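Local atomic coordinates of hypothetical protein (Staphylococcus aureus subsp. aureus Mu50, PDB entry 4PEO), a protein that probably acts as an essential cysteine protease that removes the first nine residues of ribosomal protein bL27 and also trims bacteriophage 80alpha capsid and scaffold proteins. Residues B[13-17]-B[83-87]; B[52-57]-B[70-76]; B[41-45]-B[66-70]; B[17-22]-B[37-42]; B[87-91]-B[102-106]. One frame throughout, in Å; residues are numbered along the deposited sequence. Where two conformers were deposited one is given.

Four of the contacts lay two helices, 36-51 and 77-96, on one face of a mixed five-stranded sheet; contact 2 joins two loops at its border. Contacts 3 and 4 share L41 and F42, and their centres are about 6 Å apart. Contact 1 shares V17 with contact 4 and L87 with contact 5, whose centre is about 9 Å from its own. The probable catalytic H22 belongs to contact 4; the F42 side chain, used by contact 3 as well, comes within about 4 Å of it. Contact 2 is centred about 18 Å from contact 4, on the other side of the chain's centre, and touches contact 1 through S71.

Contact 1 (B[13-17]-B[83-87]); sequences KVTDV and LQTML
V14 holds CG1 opposite its backbone N (chi1 175°), which leaves CG2 to reach toward the CD1 branch of L87 on helix 77-96. The two meet tip to tip, V14 CG2 lying 3.9 Å from L87 CD1. L83, one helical turn earlier, crosses V14 more broadly: its CD1 comes to 4.1 Å from V14 CB and 3.9 Å from V14 O. That carbonyl accepts a hydrogen bond from the hydroxyl of S71, so its polar need is met although L83 CD1 lies beside it. V17 makes the second apolar patch. M86 runs out extended and then bends at its last torsion (chi3 71°), which places CE 3.8 Å from V17 CG1 and 4.0 Å from V17 CG2; the flexible thioether thus ends against both methyls of the rigid V17.

Valines three residues apart can both look at the helix because of a classic beta bulge. T15 and D16 both face T7 on strand 2-8 and both turn away from the helix, shifting the usual alternation by one place. On that other side T15 OG1 donates to D16 OD1 over 2.7 Å, and D16 goes on to bind R70 and H68. The beta-branched valines suit a buried strand face, while the polar T15 and D16 find hydrogen-bond partners on the other.

The strand passes over the helix at 49°. Around the contact, M86 also packs on V40, L41 and S44 of helix 36-51, V17 and L87 rest on V4 and I6 of strand 2-8, and Q84 meets L51 of the second subunit.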
# COMPACT_ATOMS: atom_id res chain seq x y z
N LYS B 13 8.54 3.21 -16.23
CA LYS B 13 7.16 3.09 -15.77
C LYS B 13 6.80 1.63 -15.51
O LYS B 13 7.19 0.76 -16.28
CB LYS B 13 6.18 3.69 -16.81
CG LYS B 13 6.51 5.14 -17.22
CD LYS B 13 6.65 6.10 -16.02
CE LYS B 13 7.11 7.48 -16.45
NZ LYS B 13 5.97 8.30 -16.91
N VAL B 14 6.04 1.38 -14.43
CA VAL B 14 5.59 0.02 -14.09
C VAL B 14 4.43 -0.27 -15.05
O VAL B 14 3.39 0.40 -14.97
CB VAL B 14 5.15 -0.10 -12.60
CG1 VAL B 14 4.57 -1.49 -12.32
CG2 VAL B 14 6.32 0.19 -11.65
N THR B 15 4.60 -1.23 -15.96
CA THR B 15 3.56 -1.57 -16.95
C THR B 15 2.75 -2.77 -16.54
O THR B 15 1.60 -2.88 -16.94
CB THR B 15 4.16 -1.76 -18.35
OG1 THR B 15 5.03 -2.90 -18.35
CG2 THR B 15 4.93 -0.50 -18.84
N ASP B 16 3.38 -3.72 -15.83
CA ASP B 16 2.69 -4.95 -15.46
C ASP B 16 3.16 -5.45 -14.13
O ASP B 16 4.35 -5.39 -13.82
CB ASP B 16 3.00 -6.05 -16.50
CG ASP B 16 2.56 -5.74 -17.91
OD1 ASP B 16 3.29 -5.00 -18.60
OD2 ASP B 16 1.52 -6.27 -18.34
N VAL B 17 2.24 -6.04 -13.37
CA VAL B 17 2.57 -6.72 -12.13
C VAL B 17 1.69 -7.96 -12.17
O VAL B 17 0.48 -7.82 -12.38
CB VAL B 17 2.29 -5.86 -10.87
CG1 VAL B 17 2.49 -6.68 -9.59
CG2 VAL B 17 3.19 -4.62 -10.83
N LEU B 83 1.83 2.31 -7.57
CA LEU B 83 2.49 1.06 -7.96
C LEU B 83 3.88 0.94 -7.33
O LEU B 83 4.23 -0.13 -6.85
CB LEU B 83 2.55 0.95 -9.49
CG LEU B 83 1.20 0.66 -10.17
CD1 LEU B 83 1.30 0.89 -11.68
CD2 LEU B 83 0.73 -0.78 -9.86
N GLN B 84 4.63 2.02 -7.29
CA GLN B 84 5.92 2.01 -6.66
C GLN B 84 5.80 1.78 -5.17
O GLN B 84 6.58 1.10 -4.62
CB GLN B 84 6.64 3.30 -6.92
CG GLN B 84 6.84 3.52 -8.39
CD GLN B 84 8.25 3.83 -8.70
OE1 GLN B 84 8.87 4.68 -8.05
NE2 GLN B 84 8.80 3.12 -9.67
N THR B 85 4.77 2.35 -4.55
CA THR B 85 4.47 2.15 -3.13
C THR B 85 4.17 0.67 -2.87
O THR B 85 4.67 0.09 -1.90
CB THR B 85 3.31 3.06 -2.68
OG1 THR B 85 3.75 4.42 -2.75
CG2 THR B 85 2.82 2.74 -1.24
N MET B 86 3.32 0.08 -3.73
CA MET B 86 2.96 -1.35 -3.65
C MET B 86 4.25 -2.18 -3.73
O MET B 86 4.40 -3.11 -2.94
CB MET B 86 2.06 -1.69 -4.85
CG MET B 86 1.33 -3.05 -4.70
SD MET B 86 0.52 -3.53 -6.29
CE MET B 86 1.87 -3.86 -7.11
N LEU B 87 5.17 -1.84 -4.64
CA LEU B 87 6.44 -2.59 -4.80
C LEU B 87 7.34 -2.45 -3.59
O LEU B 87 7.86 -3.46 -3.11
CB LEU B 87 7.16 -2.20 -6.10
CG LEU B 87 6.38 -2.49 -7.40
CD1 LEU B 87 7.17 -2.04 -8.62
CD2 LEU B 87 5.93 -3.96 -7.48

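Contact 2 (B[52-57]-B[70-76])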
# COMPACT_ATOMS: atom_id res chain seq x y z
N THR B 52 -7.22 7.92 -8.28
CA THR B 52 -6.67 8.43 -9.54
C THR B 52 -7.66 8.25 -10.70
O THR B 52 -8.67 7.55 -10.54
CB THR B 52 -5.31 7.75 -9.90
OG1 THR B 52 -5.56 6.52 -10.61
CG2 THR B 52 -4.41 7.48 -8.69
N SER B 53 -7.31 8.80 -11.88
CA SER B 53 -8.10 8.66 -13.10
C SER B 53 -7.69 7.40 -13.89
O SER B 53 -8.31 7.06 -14.90
CB SER B 53 -7.93 9.90 -13.99
OG SER B 53 -6.56 10.08 -14.31
N GLU B 54 -6.63 6.70 -13.43
CA GLU B 54 -6.15 5.50 -14.11
C GLU B 54 -7.08 4.30 -13.87
O GLU B 54 -7.54 4.08 -12.74
CB GLU B 54 -4.70 5.19 -13.70
CG GLU B 54 -4.22 3.76 -13.95
CD GLU B 54 -3.95 3.33 -15.38
OE1 GLU B 54 -4.34 4.05 -16.33
OE2 GLU B 54 -3.37 2.23 -15.56
N ARG B 55 -7.38 3.55 -14.93
CA ARG B 55 -8.20 2.35 -14.86
C ARG B 55 -7.39 1.21 -15.46
O ARG B 55 -7.38 1.02 -16.68
CB ARG B 55 -9.57 2.53 -15.56
CG ARG B 55 -10.44 3.61 -14.92
CD ARG B 55 -10.90 3.25 -13.52
NE ARG B 55 -11.72 4.30 -12.93
CZ ARG B 55 -11.25 5.29 -12.17
NH1 ARG B 55 -9.95 5.38 -11.92
NH2 ARG B 55 -12.07 6.21 -11.68
N PRO B 56 -6.60 0.52 -14.62
CA PRO B 56 -5.75 -0.55 -15.15
C PRO B 56 -6.55 -1.70 -15.73
O PRO B 56 -7.70 -1.92 -15.34
CB PRO B 56 -4.94 -1.03 -13.94
CG PRO B 56 -5.11 0.03 -12.89
CD PRO B 56 -6.47 0.63 -13.15
N ASP B 57 -5.92 -2.44 -16.64
CA ASP B 57 -6.52 -3.62 -17.27
C ASP B 57 -6.18 -4.79 -16.33
O ASP B 57 -5.00 -5.12 -16.18
CB ASP B 57 -5.92 -3.80 -18.67
CG ASP B 57 -6.57 -4.84 -19.58
OD1 ASP B 57 -7.49 -5.54 -19.12
OD2 ASP B 57 -6.15 -4.93 -20.75
N ARG B 70 -2.31 -4.52 -15.59
CA ARG B 70 -1.62 -3.92 -16.73
C ARG B 70 -1.94 -2.42 -16.72
O ARG B 70 -3.12 -2.05 -16.78
CB ARG B 70 -2.04 -4.59 -18.05
CG ARG B 70 -1.70 -3.79 -19.30
CD ARG B 70 -0.23 -3.78 -19.64
NE ARG B 70 0.02 -3.07 -20.90
CZ ARG B 70 1.20 -2.99 -21.51
NH1 ARG B 70 2.26 -3.61 -21.00
NH2 ARG B 70 1.33 -2.32 -22.64
N SER B 71 -0.90 -1.57 -16.65
CA SER B 71 -1.11 -0.12 -16.66
C SER B 71 -1.62 0.32 -18.02
O SER B 71 -1.19 -0.20 -19.07
CB SER B 71 0.18 0.63 -16.32
OG SER B 71 0.63 0.23 -15.04
N VAL B 72 -2.58 1.25 -18.00
CA VAL B 72 -3.14 1.79 -19.25
C VAL B 72 -2.48 3.15 -19.51
O VAL B 72 -1.85 3.33 -20.55
CB VAL B 72 -4.69 1.80 -19.27
CG1 VAL B 72 -5.20 2.52 -20.53
CG2 VAL B 72 -5.23 0.38 -19.21
N ASP B 73 -2.61 4.09 -18.56
CA ASP B 73 -1.97 5.39 -18.66
C ASP B 73 -0.69 5.33 -17.83
O ASP B 73 -0.71 5.63 -16.63
CB ASP B 73 -2.91 6.53 -18.20
CG ASP B 73 -2.31 7.93 -18.26
OD1 ASP B 73 -1.20 8.08 -18.84
OD2 ASP B 73 -2.92 8.86 -17.72
N THR B 74 0.43 4.94 -18.47
CA THR B 74 1.74 4.83 -17.80
C THR B 74 2.29 6.21 -17.40
O THR B 74 3.24 6.29 -16.62
CB THR B 74 2.75 4.05 -18.66
OG1 THR B 74 2.99 4.76 -19.87
CG2 THR B 74 2.33 2.61 -18.93
N ASN B 75 1.71 7.29 -17.95
CA ASN B 75 2.14 8.64 -17.62
C ASN B 75 1.32 9.26 -16.49
O ASN B 75 1.49 10.45 -16.18
CB ASN B 75 2.20 9.53 -18.86
CG ASN B 75 3.06 8.98 -19.97
OD1 ASN B 75 4.26 8.70 -19.83
ND2 ASN B 75 2.42 8.80 -21.09
N ASN B 76 0.47 8.46 -15.84
CA ASN B 76 -0.29 8.93 -14.69
C ASN B 76 0.64 8.83 -13.48
O ASN B 76 0.87 7.73 -12.96
CB ASN B 76 -1.58 8.10 -14.48
CG ASN B 76 -2.47 8.68 -13.40
OD1 ASN B 76 -2.04 8.93 -12.27
ND2 ASN B 76 -3.71 8.94 -13.74
O HOH W 1 -5.23 10.66 -11.68
O HOH W 2 -1.45 1.89 -13.67
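E54 reaches from the loop after helix 36-51 to the backbone of V72 and D73, just beyond the open end of the beta-hairpin formed by strands 57-59 and 67-70. The last rung there is the antiparallel hydrogen-bonded pair of D57 and R70: D57 N donates to R70 O and R70 N to D57 O, each over 2.8 Å. Beyond this rung the regular pairing stops, and by E54 and D73 the chains have drawn apart; there one buried carboxylate takes over.

This is the tight part. E54 bends at chi2 (72°), which brings its head back against two successive amides. V72 N meets the syn lone pair of OE2 at 2.7 Å in a nearly straight bond (174°), while D73 N reaches OE1 at 2.8 Å, also from the syn side but 34° out of the carboxylate plane. A water adds a third donor, bridging E54 OE2 and S71 OG. Three donors on two oxygens would favour the charged form, and glutamate has the length to span the gap. I48 and A79 pack against its side chain.

The outer side is looser. The exposed side chain of V72 makes van der Waals contact with the other loop, its CG2 3.4 Å from R55 O. The guanidinium of R55 leads away, and NH1 donates to T52 O and E54 O of its own loop. D57 and R70 extend outward, R70 to a salt bridge with D16.

Toward helix 77-96, N76 is the N-cap residue, its OD1 accepting from A79 N. Its ND2 donates to a water, 3.1 Å off, that also accepts from S53 N.

Contact 3 (B[41-45]-B[66-70]); sequences LFGSV and HFHIR
Helix residues L41 and V45 lie over F67 and I69 of strand 67-70, the short axes passing 11.1 Å apart at an angle of only 32°. Helix 36-51 is the connection of a beta-alpha-beta crossover from strand 14-20 to strand 57-59, and strand 67-70 sits in the sheet between those two, directly beneath it. One turn of helix separates L41 from V45, and a two-residue step separates F67 from I69, so the four form a compact apolar patch; the intervening H68 points away and binds D16 on the opposite face.

F67 is the centrepiece. L41 CD1 comes obliquely to its CE1 at 3.5 Å, and V45 CG2 touches the same carbon at its edge from 4.0 Å. Over one face stands F42 in a T-shaped (edge-to-face) pair, with centroids 5.3 Å apart and planes at 74°; F42 CE1 is 3.9 Å from F67 CD2, nearer the rim of the ring than its centre. F42 starts off along the flank of the helix, and its chi1 of -56° brings the ring back toward the strand. A large flat residue is well placed here, since F67 offers a face to one neighbour and an edge to another, and it also packs on H22, the probable proton donor.

I69, two residues further along the strand, shares I58 of strand 57-59 with V45 as a neighbour. Its long branch slides past V45 in the opposite direction, and the terminal I69 CD1 touches both V45 CG2, at 3.5 Å, and L41 CD1, at 3.7 Å.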
# COMPACT_ATOMS: atom_id res chain seq x y z
N LEU B 41 -1.50 -5.87 -2.46
CA LEU B 41 -1.86 -5.85 -3.86
C LEU B 41 -3.30 -5.39 -4.11
O LEU B 41 -3.50 -4.46 -4.84
CB LEU B 41 -1.60 -7.21 -4.47
CG LEU B 41 -1.66 -7.46 -5.97
CD1 LEU B 41 -2.87 -6.95 -6.69
CD2 LEU B 41 -0.35 -7.31 -6.70
N PHE B 42 -4.27 -6.06 -3.49
CA PHE B 42 -5.67 -5.68 -3.70
C PHE B 42 -5.97 -4.26 -3.24
O PHE B 42 -6.66 -3.53 -3.94
CB PHE B 42 -6.65 -6.70 -3.09
CG PHE B 42 -6.45 -8.13 -3.58
CD1 PHE B 42 -6.22 -8.39 -4.92
CD2 PHE B 42 -6.54 -9.20 -2.70
CE1 PHE B 42 -6.03 -9.71 -5.37
CE2 PHE B 42 -6.35 -10.51 -3.15
CZ PHE B 42 -6.09 -10.75 -4.48
N GLY B 43 -5.37 -3.86 -2.11
CA GLY B 43 -5.54 -2.52 -1.57
C GLY B 43 -4.99 -1.49 -2.52
O GLY B 43 -5.62 -0.45 -2.74
N SER B 44 -3.82 -1.78 -3.14
CA SER B 44 -3.21 -0.85 -4.11
C SER B 44 -4.05 -0.68 -5.36
O SER B 44 -4.22 0.44 -5.82
CB SER B 44 -1.79 -1.27 -4.46
OG SER B 44 -1.02 -1.26 -3.27
N VAL B 45 -4.65 -1.79 -5.87
CA VAL B 45 -5.54 -1.72 -7.03
C VAL B 45 -6.75 -0.83 -6.69
O VAL B 45 -7.08 0.08 -7.45
CB VAL B 45 -5.96 -3.14 -7.51
CG1 VAL B 45 -7.02 -3.06 -8.62
CG2 VAL B 45 -4.75 -3.92 -7.99
N HIS B 66 -2.91 -15.92 -11.03
CA HIS B 66 -2.30 -15.11 -12.10
C HIS B 66 -2.94 -13.72 -12.21
O HIS B 66 -3.40 -13.32 -13.29
CB HIS B 66 -2.32 -15.89 -13.44
CG HIS B 66 -1.65 -17.23 -13.37
ND1 HIS B 66 -2.37 -18.38 -13.11
CD2 HIS B 66 -0.35 -17.56 -13.48
CE1 HIS B 66 -1.50 -19.37 -13.11
NE2 HIS B 66 -0.26 -18.93 -13.31
N PHE B 67 -3.02 -13.02 -11.08
CA PHE B 67 -3.63 -11.69 -11.00
C PHE B 67 -2.72 -10.67 -11.64
O PHE B 67 -1.65 -10.37 -11.13
CB PHE B 67 -3.97 -11.34 -9.55
CG PHE B 67 -4.84 -10.11 -9.41
CD1 PHE B 67 -4.28 -8.84 -9.41
CD2 PHE B 67 -6.22 -10.22 -9.28
CE1 PHE B 67 -5.07 -7.70 -9.30
CE2 PHE B 67 -7.01 -9.08 -9.15
CZ PHE B 67 -6.43 -7.83 -9.12
N HIS B 68 -3.14 -10.21 -12.81
CA HIS B 68 -2.36 -9.34 -13.67
C HIS B 68 -2.93 -7.95 -13.74
O HIS B 68 -4.07 -7.76 -14.17
CB HIS B 68 -2.28 -9.97 -15.08
CG HIS B 68 -1.58 -9.13 -16.10
ND1 HIS B 68 -1.91 -9.21 -17.44
CD2 HIS B 68 -0.59 -8.22 -15.95
CE1 HIS B 68 -1.12 -8.35 -18.06
NE2 HIS B 68 -0.28 -7.76 -17.20
N ILE B 69 -2.13 -6.97 -13.30
CA ILE B 69 -2.42 -5.55 -13.39
C ILE B 69 -1.62 -5.04 -14.59
O ILE B 69 -0.39 -5.12 -14.58
CB ILE B 69 -1.99 -4.76 -12.12
CG1 ILE B 69 -2.57 -5.37 -10.82
CG2 ILE B 69 -2.30 -3.27 -12.29
CD1 ILE B 69 -1.76 -4.93 -9.54
N ARG B 70 -2.31 -4.52 -15.59
CA ARG B 70 -1.62 -3.92 -16.73
C ARG B 70 -1.94 -2.42 -16.72
O ARG B 70 -3.12 -2.05 -16.78
CB ARG B 70 -2.04 -4.59 -18.05
CG ARG B 70 -1.70 -3.79 -19.30
CD ARG B 70 -0.23 -3.78 -19.64
NE ARG B 70 0.02 -3.07 -20.90
CZ ARG B 70 1.20 -2.99 -21.51
NH1 ARG B 70 2.26 -3.61 -21.00
NH2 ARG B 70 1.33 -2.32 -22.64

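Contact 4 (B[17-22]-B[37-42])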
# COMPACT_ATOMS: atom_id res chain seq x y z
N VAL B 17 2.24 -6.04 -13.37
CA VAL B 17 2.57 -6.72 -12.13
C VAL B 17 1.69 -7.96 -12.17
O VAL B 17 0.48 -7.82 -12.38
CB VAL B 17 2.29 -5.86 -10.87
CG1 VAL B 17 2.49 -6.68 -9.59
CG2 VAL B 17 3.19 -4.62 -10.83
N ILE B 18 2.28 -9.16 -12.00
CA ILE B 18 1.47 -10.38 -11.96
C ILE B 18 1.77 -11.11 -10.67
O ILE B 18 2.92 -11.49 -10.45
CB ILE B 18 1.71 -11.31 -13.18
CG1 ILE B 18 1.57 -10.51 -14.50
CG2 ILE B 18 0.75 -12.51 -13.12
CD1 ILE B 18 1.82 -11.30 -15.80
N MET B 19 0.74 -11.35 -9.84
CA MET B 19 0.91 -12.11 -8.60
C MET B 19 0.27 -13.47 -8.77
O MET B 19 -0.87 -13.58 -9.24
CB MET B 19 0.28 -11.38 -7.39
CG MET B 19 0.41 -12.15 -6.07
SD MET B 19 -0.18 -11.22 -4.57
CE MET B 19 1.09 -10.15 -4.41
N ASP B 20 0.98 -14.52 -8.34
CA ASP B 20 0.44 -15.87 -8.39
C ASP B 20 0.86 -16.64 -7.15
O ASP B 20 1.92 -16.36 -6.59
CB ASP B 20 0.81 -16.60 -9.70
CG ASP B 20 0.07 -17.92 -9.87
OD1 ASP B 20 -1.18 -17.93 -9.74
OD2 ASP B 20 0.74 -18.95 -10.07
N GLY B 21 0.00 -17.57 -6.71
CA GLY B 21 0.25 -18.38 -5.52
C GLY B 21 -0.45 -17.86 -4.27
O GLY B 21 -0.42 -18.53 -3.23
N HIS B 22 -1.08 -16.68 -4.35
CA HIS B 22 -1.79 -16.05 -3.23
C HIS B 22 -3.11 -16.77 -2.90
O HIS B 22 -3.73 -17.38 -3.77
CB HIS B 22 -2.04 -14.56 -3.51
CG HIS B 22 -2.78 -14.31 -4.79
ND1 HIS B 22 -2.16 -14.45 -6.02
CD2 HIS B 22 -4.07 -13.95 -4.98
CE1 HIS B 22 -3.09 -14.17 -6.92
NE2 HIS B 22 -4.26 -13.87 -6.35
N ALA B 37 0.86 -9.91 1.56
CA ALA B 37 1.03 -9.72 0.11
C ALA B 37 -0.29 -9.42 -0.58
O ALA B 37 -0.36 -8.46 -1.36
CB ALA B 37 1.68 -10.94 -0.51
N SER B 38 -1.36 -10.20 -0.27
CA SER B 38 -2.69 -10.03 -0.87
C SER B 38 -3.31 -8.68 -0.52
O SER B 38 -3.83 -8.00 -1.41
CB SER B 38 -3.61 -11.18 -0.47
OG SER B 38 -3.13 -12.40 -0.99
N ALA B 39 -3.24 -8.29 0.76
CA ALA B 39 -3.79 -7.02 1.24
C ALA B 39 -3.12 -5.84 0.54
O ALA B 39 -3.80 -4.89 0.15
CB ALA B 39 -3.63 -6.90 2.75
N VAL B 40 -1.79 -5.90 0.37
CA VAL B 40 -1.01 -4.85 -0.29
C VAL B 40 -1.41 -4.76 -1.77
O VAL B 40 -1.66 -3.66 -2.28
CB VAL B 40 0.52 -5.07 -0.11
CG1 VAL B 40 1.32 -4.14 -1.02
CG2 VAL B 40 0.93 -4.88 1.34
N LEU B 41 -1.50 -5.87 -2.46
CA LEU B 41 -1.86 -5.85 -3.86
C LEU B 41 -3.30 -5.39 -4.11
O LEU B 41 -3.50 -4.46 -4.84
CB LEU B 41 -1.60 -7.21 -4.47
CG LEU B 41 -1.66 -7.46 -5.97
CD1 LEU B 41 -2.87 -6.95 -6.69
CD2 LEU B 41 -0.35 -7.31 -6.70
N PHE B 42 -4.27 -6.06 -3.49
CA PHE B 42 -5.67 -5.68 -3.70
C PHE B 42 -5.97 -4.26 -3.24
O PHE B 42 -6.66 -3.53 -3.94
CB PHE B 42 -6.65 -6.70 -3.09
CG PHE B 42 -6.45 -8.13 -3.58
CD1 PHE B 42 -6.22 -8.39 -4.92
CD2 PHE B 42 -6.54 -9.20 -2.70
CE1 PHE B 42 -6.03 -9.71 -5.37
CE2 PHE B 42 -6.35 -10.51 -3.15
CZ PHE B 42 -6.09 -10.75 -4.48
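The amide N of F42 donates to S38 O over 2.9 Å, the helical bond that brings two partners of H22 to one side of helix 36-51. H22, probably the proton donor of the cysteine protease, meets both. Its CB lies 3.5 Å from S38 OG, and its CD2 lies 3.8 Å from F42 CZ at the far end of that ring. The imidazole and phenyl rings meet obliquely, their planes 70° apart. H22 takes the sterically crowded chi1 of 56°, CG lying between the backbone N and the carbonyl carbon; this rotation turns the ring toward F42, where CD2 meets CZ. Its NE2 makes a weak hydrogen bond to G64 O, and F67 also packs on H22.

Strand 14-20 and helix 36-51 are the first strand and the helix of a beta-alpha-beta crossover, running nearly opposite ways at 149°. The link between them carries C34, the probable nucleophile, but residues 23-34 are not modelled. G21, with its positive phi, suits the turn by which the chain leaves the strand and reaches H22.

Earlier on the strand the contact is apolar. M19 extends straight to its sulfur and bends there, which drops CE among A37 O at 3.8 Å, L41 CD2 at 3.9 Å and A37 CB at 4.0 Å. The small A37 leaves room for that methyl. V17 CG1 slides past L41 CD2, 4.1 Å away. M19 also packs on I2 and V4 of the neighbouring strand 2-8.

Contact 5 (B[87-91]-B[102-106]); sequences LVSLQ and RLNYK
Q91 meets L103 with its methylenes and Y105 with its amide end. Its CB leaves the helix alongside the strand rather than at it, and is still 4.4 Å from L103 CD2. With CG beside the backbone N (chi1 -74°) the chain turns in, and CG packs 3.5 Å from L103 CD2, the two side chains crossing at about a right angle. CD is then 3.7 Å from Y105 OH. At the tip, NE2 comes to 2.8 Å from Y105 OH and 3.8 Å from Y105 CZ, approaching the ring obliquely, with the amide plane turned 49° from it. Glutamine suits this place: its methylenes can cover a leucine while its amide lies beside the Y105 hydroxyl at an exposed border.

Helix 77-96 is the connection of a beta-alpha-beta crossover from strand 67-70 to strand 101-105; those two strands are parallel, with strands 14-20 and 2-8 between them. Strand 101-105 forms one border of the sheet within the chain and pairs in parallel with strand 2-8, whose I6 packs under L87, L103 and Y105.

L103 carries the apolar part of the contact. Both its methyls face L90 CB, CD2 at 4.1 Å, and its backbone N is bound by E94 further along the same helix. Beyond L103, L87 CB lies 4.2 Å from Y105 OH, so the hydroxyl end of the tyrosine overlies the helix while its ring extends back to the strand. On the other side of the helix, V88 and S89 pack on N46 and A39 of the second subunit.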
# COMPACT_ATOMS: atom_id res chain seq x y z
N LEU B 87 5.17 -1.84 -4.64
CA LEU B 87 6.44 -2.59 -4.80
C LEU B 87 7.34 -2.45 -3.59
O LEU B 87 7.86 -3.46 -3.11
CB LEU B 87 7.16 -2.20 -6.10
CG LEU B 87 6.38 -2.49 -7.40
CD1 LEU B 87 7.17 -2.04 -8.62
CD2 LEU B 87 5.93 -3.96 -7.48
N VAL B 88 7.47 -1.23 -3.02
CA VAL B 88 8.24 -1.03 -1.79
C VAL B 88 7.63 -1.87 -0.65
O VAL B 88 8.37 -2.52 0.12
CB VAL B 88 8.36 0.48 -1.43
CG1 VAL B 88 8.94 0.68 -0.02
CG2 VAL B 88 9.21 1.21 -2.47
N SER B 89 6.27 -1.89 -0.57
CA SER B 89 5.58 -2.66 0.47
C SER B 89 5.82 -4.17 0.31
O SER B 89 6.05 -4.86 1.32
CB SER B 89 4.09 -2.35 0.47
OG SER B 89 3.50 -2.85 1.65
N LEU B 90 5.81 -4.67 -0.93
CA LEU B 90 6.06 -6.09 -1.22
C LEU B 90 7.52 -6.46 -0.94
O LEU B 90 7.79 -7.52 -0.36
CB LEU B 90 5.67 -6.43 -2.67
CG LEU B 90 4.17 -6.40 -3.00
CD1 LEU B 90 3.92 -6.62 -4.50
CD2 LEU B 90 3.38 -7.41 -2.15
N GLN B 91 8.45 -5.54 -1.28
CA GLN B 91 9.89 -5.71 -0.96
C GLN B 91 10.10 -5.78 0.55
O GLN B 91 10.95 -6.53 1.01
CB GLN B 91 10.72 -4.55 -1.54
CG GLN B 91 10.89 -4.61 -3.06
CD GLN B 91 11.58 -3.39 -3.64
OE1 GLN B 91 11.63 -2.30 -3.05
NE2 GLN B 91 12.10 -3.54 -4.85
N ARG B 102 8.57 -14.21 -3.58
CA ARG B 102 9.69 -13.93 -4.47
C ARG B 102 9.28 -12.89 -5.50
O ARG B 102 8.29 -13.08 -6.22
CB ARG B 102 10.19 -15.21 -5.15
N LEU B 103 10.00 -11.78 -5.56
CA LEU B 103 9.78 -10.72 -6.53
C LEU B 103 10.74 -10.93 -7.69
O LEU B 103 11.92 -11.04 -7.51
CB LEU B 103 10.01 -9.34 -5.90
CG LEU B 103 8.86 -8.60 -5.23
CD1 LEU B 103 8.01 -9.41 -4.29
CD2 LEU B 103 9.18 -7.27 -4.65
N ASN B 104 10.19 -10.95 -8.87
CA ASN B 104 10.97 -11.16 -10.09
C ASN B 104 10.83 -9.94 -11.00
O ASN B 104 9.72 -9.60 -11.40
CB ASN B 104 10.53 -12.46 -10.77
CG ASN B 104 11.29 -12.81 -12.03
OD1 ASN B 104 12.52 -12.70 -12.10
ND2 ASN B 104 10.57 -13.29 -13.03
N TYR B 105 11.94 -9.27 -11.28
CA TYR B 105 11.95 -8.09 -12.14
C TYR B 105 12.24 -8.52 -13.57
O TYR B 105 13.31 -9.05 -13.88
CB TYR B 105 12.91 -7.01 -11.62
CG TYR B 105 12.34 -6.27 -10.42
CD1 TYR B 105 12.45 -6.79 -9.14
CD2 TYR B 105 11.64 -5.08 -10.59
CE1 TYR B 105 11.90 -6.14 -8.04
CE2 TYR B 105 11.10 -4.40 -9.50
CZ TYR B 105 11.22 -4.94 -8.23
OH TYR B 105 10.67 -4.29 -7.16
N LYS B 106 11.25 -8.34 -14.42
CA LYS B 106 11.25 -8.76 -15.82
C LYS B 106 12.09 -7.86 -16.71
O LYS B 106 12.54 -8.35 -17.77
CB LYS B 106 9.81 -8.86 -16.33
CG LYS B 106 8.89 -9.80 -15.50
CD LYS B 106 9.28 -11.30 -15.57
CE LYS B 106 8.99 -11.90 -16.92
NZ LYS B 106 9.61 -13.25 -17.09
OXT LYS B 106 12.32 -6.69 -16.34